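Sensory box/response regulator (Mycobacterium smegmatis, PDB 5YRP) contains an EAL domain, a TIM-barrel-like module of bacterial sensory and response-regulator proteins, and carries a bound magnesium ion. Local coordinates at residues L91-M104 with T130-V142. Numbering follows the deposited sequence.
Sequences LVTDGFVESVAGIM and TRTTLTGLHNVGV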
loop_
_atom_site.group_PDB
_atom_site.type_symbol
_atom_site.label_atom_id
_atom_site.label_comp_id
_atom_site.label_asym_id
_atom_site.label_seq_id
_atom_site.Cartn_x
_atom_site.Cartn_y
_atom_site.Cartn_z
ATOM N N LEU A 91 -4.438 20.364 8.069
ATOM C CA LEU A 91 -3.364 19.812 8.873
ATOM C C LEU A 91 -2.095 20.471 8.353
ATOM O O LEU A 91 -2.132 21.160 7.335
ATOM C CB LEU A 91 -3.316 18.286 8.722
ATOM C CG LEU A 91 -2.608 17.461 9.809
ATOM C CD1 LEU A 91 -3.393 16.204 10.148
ATOM C CD2 LEU A 91 -1.194 17.069 9.412
ATOM N N VAL A 92 -0.989 20.281 9.063
ATOM C CA VAL A 92 0.309 20.910 8.734
ATOM C C VAL A 92 0.175 22.425 8.529
ATOM O O VAL A 92 0.723 23.000 7.587
ATOM C CB VAL A 92 1.058 20.246 7.540
ATOM C CG1 VAL A 92 1.500 18.839 7.899
ATOM C CG2 VAL A 92 0.234 20.229 6.262
ATOM N N THR A 93 -0.581 23.052 9.424
ATOM C CA THR A 93 -0.658 24.502 9.511
ATOM C C THR A 93 -0.391 24.856 10.961
ATOM O O THR A 93 -0.951 24.236 11.867
ATOM C CB THR A 93 -2.037 25.032 9.085
ATOM O OG1 THR A 93 -2.352 24.537 7.778
ATOM C CG2 THR A 93 -2.059 26.561 9.065
ATOM N N ASP A 94 0.478 25.840 11.178
ATOM C CA ASP A 94 0.828 26.261 12.531
ATOM C C ASP A 94 -0.430 26.752 13.236
ATOM O O ASP A 94 -1.103 27.664 12.759
ATOM C CB ASP A 94 1.900 27.358 12.513
ATOM C CG ASP A 94 2.368 27.748 13.912
ATOM O OD1 ASP A 94 2.361 26.887 14.819
ATOM O OD2 ASP A 94 2.746 28.921 14.106
ATOM N N GLY A 95 -0.754 26.108 14.353
ATOM C CA GLY A 95 -1.939 26.445 15.139
ATOM C C GLY A 95 -3.111 25.501 14.927
ATOM O O GLY A 95 -4.133 25.632 15.599
ATOM N N PHE A 96 -2.971 24.554 13.999
ATOM C CA PHE A 96 -4.028 23.575 13.720
ATOM C C PHE A 96 -4.336 22.715 14.941
ATOM O O PHE A 96 -5.488 22.604 15.351
ATOM C CB PHE A 96 -3.648 22.673 12.541
ATOM C CG PHE A 96 -4.585 21.511 12.343
ATOM C CD1 PHE A 96 -5.753 21.659 11.604
ATOM C CD2 PHE A 96 -4.306 20.271 12.906
ATOM C CE1 PHE A 96 -6.620 20.591 11.428
ATOM C CE2 PHE A 96 -5.171 19.202 12.735
ATOM C CZ PHE A 96 -6.328 19.362 11.995
ATOM N N VAL A 97 -3.301 22.114 15.518
ATOM C CA VAL A 97 -3.469 21.231 16.680
ATOM C C VAL A 97 -4.107 21.988 17.848
ATOM O O VAL A 97 -5.018 21.484 18.507
ATOM C CB VAL A 97 -2.124 20.617 17.135
ATOM C CG1 VAL A 97 -2.302 19.785 18.401
ATOM C CG2 VAL A 97 -1.526 19.756 16.032
ATOM N N GLU A 98 -3.613 23.196 18.092
ATOM C CA GLU A 98 -4.152 24.074 19.132
ATOM C C GLU A 98 -5.578 24.538 18.808
ATOM O O GLU A 98 -6.396 24.711 19.713
ATOM C CB GLU A 98 -3.238 25.289 19.317
ATOM C CG GLU A 98 -1.830 24.944 19.788
ATOM C CD GLU A 98 -0.923 26.160 19.917
ATOM O OE1 GLU A 98 -1.325 27.265 19.491
ATOM O OE2 GLU A 98 0.201 26.011 20.443
ATOM N N SER A 99 -5.861 24.741 17.522
ATOM C CA SER A 99 -7.191 25.157 17.056
ATOM C C SER A 99 -8.257 24.101 17.341
ATOM O O SER A 99 -9.352 24.429 17.796
ATOM C CB SER A 99 -7.173 25.468 15.552
ATOM O OG SER A 99 -8.487 25.633 15.041
ATOM N N VAL A 100 -7.926 22.841 17.069
ATOM C CA VAL A 100 -8.837 21.722 17.318
ATOM C C VAL A 100 -9.201 21.670 18.802
ATOM O O VAL A 100 -10.373 21.523 19.151
ATOM C CB VAL A 100 -8.223 20.368 16.885
ATOM C CG1 VAL A 100 -9.128 19.203 17.271
ATOM C CG2 VAL A 100 -7.974 20.344 15.382
ATOM N N ALA A 101 -8.191 21.794 19.663
ATOM C CA ALA A 101 -8.403 21.864 21.110
ATOM C C ALA A 101 -9.347 23.007 21.453
ATOM O O ALA A 101 -10.243 22.860 22.281
ATOM C CB ALA A 101 -7.077 22.044 21.827
ATOM N N GLY A 102 -9.133 24.144 20.796
ATOM C CA GLY A 102 -9.990 25.321 20.953
ATOM C C GLY A 102 -11.434 25.107 20.538
ATOM O O GLY A 102 -12.341 25.705 21.116
ATOM N N ILE A 103 -11.646 24.266 19.528
ATOM C CA ILE A 103 -12.995 23.894 19.101
ATOM C C ILE A 103 -13.678 23.059 20.188
ATOM O O ILE A 103 -14.828 23.309 20.537
ATOM C CB ILE A 103 -12.994 23.100 17.770
ATOM C CG1 ILE A 103 -12.344 23.900 16.630
ATOM C CG2 ILE A 103 -14.409 22.694 17.375
ATOM C CD1 ILE A 103 -12.980 25.240 16.324
HETATM N N MSE A 104 -12.959 22.079 20.728
HETATM C CA MSE A 104 -13.540 21.131 21.683
HETATM C C MSE A 104 -13.738 21.722 23.049
HETATM O O MSE A 104 -14.670 21.344 23.765
HETATM C CB MSE A 104 -12.629 19.922 21.780
HETATM C CG MSE A 104 -12.651 19.163 20.462
HETATM SE SE MSE A 104 -11.638 17.490 20.663
HETATM C CE MSE A 104 -12.944 16.511 21.763
ATOM N N THR A 130 4.371 15.470 10.662
ATOM C CA THR A 130 3.061 14.881 10.876
ATOM C C THR A 130 3.036 14.117 12.196
ATOM O O THR A 130 2.058 14.175 12.940
ATOM C CB THR A 130 2.713 13.911 9.734
ATOM O OG1 THR A 130 2.852 14.582 8.476
ATOM C CG2 THR A 130 1.293 13.400 9.870
ATOM N N ARG A 131 4.126 13.410 12.479
ATOM C CA ARG A 131 4.275 12.657 13.724
ATOM C C ARG A 131 4.044 13.534 14.950
ATOM O O ARG A 131 3.341 13.145 15.881
ATOM C CB ARG A 131 5.668 12.037 13.795
ATOM C CG ARG A 131 5.918 10.992 12.723
ATOM C CD ARG A 131 7.286 10.368 12.874
ATOM N NE ARG A 131 7.568 9.435 11.791
ATOM C CZ ARG A 131 8.724 8.802 11.632
ATOM N NH1 ARG A 131 9.719 8.996 12.489
ATOM N NH2 ARG A 131 8.888 7.970 10.610
ATOM N N THR A 132 4.644 14.721 14.932
ATOM C CA THR A 132 4.498 15.694 16.020
ATOM C C THR A 132 3.059 16.210 16.118
ATOM O O THR A 132 2.546 16.435 17.214
ATOM C CB THR A 132 5.444 16.907 15.858
ATOM O OG1 THR A 132 5.021 17.716 14.754
ATOM C CG2 THR A 132 6.897 16.469 15.649
ATOM N N THR A 133 2.420 16.403 14.967
ATOM C CA THR A 133 1.019 16.824 14.916
ATOM C C THR A 133 0.121 15.798 15.608
ATOM O O THR A 133 -0.707 16.156 16.447
ATOM C CB THR A 133 0.547 17.021 13.461
ATOM O OG1 THR A 133 1.392 17.976 12.806
ATOM C CG2 THR A 133 -0.905 17.501 13.409
ATOM N N LEU A 134 0.291 14.530 15.245
ATOM C CA LEU A 134 -0.435 13.439 15.898
ATOM C C LEU A 134 -0.159 13.450 17.392
ATOM O O LEU A 134 -1.084 13.398 18.201
ATOM C CB LEU A 134 -0.025 12.078 15.331
ATOM C CG LEU A 134 -0.198 11.821 13.832
ATOM C CD1 LEU A 134 0.118 10.365 13.523
ATOM C CD2 LEU A 134 -1.598 12.168 13.356
ATOM N N THR A 135 1.122 13.523 17.741
ATOM C CA THR A 135 1.555 13.561 19.139
ATOM C C THR A 135 0.864 14.694 19.897
ATOM O O THR A 135 0.428 14.515 21.037
ATOM C CB THR A 135 3.085 13.723 19.244
ATOM O OG1 THR A 135 3.728 12.734 18.430
ATOM C CG2 THR A 135 3.559 13.572 20.696
ATOM N N GLY A 136 0.761 15.853 19.255
ATOM C CA GLY A 136 0.038 16.987 19.823
ATOM C C GLY A 136 -1.448 16.708 19.975
ATOM O O GLY A 136 -2.049 17.029 21.006
ATOM N N LEU A 137 -2.033 16.098 18.946
ATOM C CA LEU A 137 -3.464 15.787 18.925
ATOM C C LEU A 137 -3.880 14.755 19.968
ATOM O O LEU A 137 -4.962 14.858 20.542
ATOM C CB LEU A 137 -3.883 15.301 17.538
ATOM C CG LEU A 137 -4.101 16.396 16.494
ATOM C CD1 LEU A 137 -4.201 15.793 15.101
ATOM C CD2 LEU A 137 -5.341 17.223 16.811
ATOM N N HIS A 138 -3.031 13.757 20.197
ATOM C CA HIS A 138 -3.284 12.754 21.232
ATOM C C HIS A 138 -3.292 13.370 22.633
ATOM O O HIS A 138 -4.044 12.928 23.502
ATOM C CB HIS A 138 -2.258 11.618 21.156
ATOM C CG HIS A 138 -2.568 10.604 20.102
ATOM N ND1 HIS A 138 -2.198 10.765 18.786
ATOM C CD2 HIS A 138 -3.224 9.422 20.168
ATOM C CE1 HIS A 138 -2.607 9.724 18.085
ATOM N NE2 HIS A 138 -3.230 8.894 18.900
ATOM N N ASN A 139 -2.467 14.397 22.837
ATOM C CA ASN A 139 -2.416 15.120 24.114
ATOM C C ASN A 139 -3.655 15.976 24.373
ATOM O O ASN A 139 -4.036 16.192 25.523
ATOM C CB ASN A 139 -1.165 15.991 24.181
ATOM C CG ASN A 139 0.112 15.176 24.130
ATOM O OD1 ASN A 139 0.087 13.972 23.858
ATOM N ND2 ASN A 139 1.239 15.829 24.392
ATOM N N VAL A 140 -4.264 16.468 23.301
ATOM C CA VAL A 140 -5.557 17.162 23.376
ATOM C C VAL A 140 -6.700 16.176 23.663
ATOM O O VAL A 140 -7.702 16.532 24.284
ATOM C CB VAL A 140 -5.847 17.932 22.069
ATOM C CG1 VAL A 140 -7.241 18.552 22.080
ATOM C CG2 VAL A 140 -4.802 19.016 21.853
ATOM N N GLY A 141 -6.531 14.934 23.222
ATOM C CA GLY A 141 -7.564 13.901 23.342
ATOM C C GLY A 141 -8.315 13.729 22.034
ATOM O O GLY A 141 -9.536 13.580 22.023
ATOM N N VAL A 142 -7.567 13.751 20.933
ATOM C CA VAL A 142 -8.120 13.635 19.590
ATOM C C VAL A 142 -7.525 12.403 18.922
ATOM O O VAL A 142 -6.307 12.290 18.782
ATOM C CB VAL A 142 -7.788 14.876 18.736
ATOM C CG1 VAL A 142 -8.461 14.793 17.374
ATOM C CG2 VAL A 142 -8.217 16.146 19.452
#
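Val97 enters helix 130-140 as a knob, its side chain lodged among Thr133, Gly136, Leu137 and Val140. Its two methyls divide the hole: with CG1 anti to the backbone N (chi1 176°), that branch lies over the bare backbone at Gly136, 3.6 Å from Gly136 C, while CG2 turns to the methyl of Thr133. Gly136, without a side chain, leaves its backbone for Val97 CG1 to lie on, where the axes of the short segments pass 9.4 Å apart, nearly parallel at a crossing angle of -20°. Thr133 presents its carbon branch, CG2, to the contact and also takes Leu91 there, Leu91 CG lying 4.0 Å from Thr133 CG2; its hydroxyl, on the other branch, makes a weak hydrogen bond to Thr129 O. One turn beyond Val97, Ala101 CB meets Val140 CG1 at 3.5 Å. The two segments supply consecutive parallel helices on the outside of the EAL domain's TIM-like barrel, with strand 114-119 between them in sequence; Leu91, Met104, Leu137 and Val142 also touch that strand. On the barrel side, the Phe96 ring stands between Leu91 CA, above the centre of one face, and Val100 CG2, nearer the rim of the opposite face. Leu137 CD1 approaches the edge of the same ring, 4.3 Å from Phe96 CE2, and Leu137 CD2 lies against Val100 CB. Helix 130-140 ends in a Schellman motif with Gly141 as its C-prime residue, and the chain then places Val142 against the other helix. There Val142 CG2 touches both Val100 CG1 and the selenium of selenomethionine Met104, each at 3.9 Å. Val100 also touches Leu61 of helix 52-73.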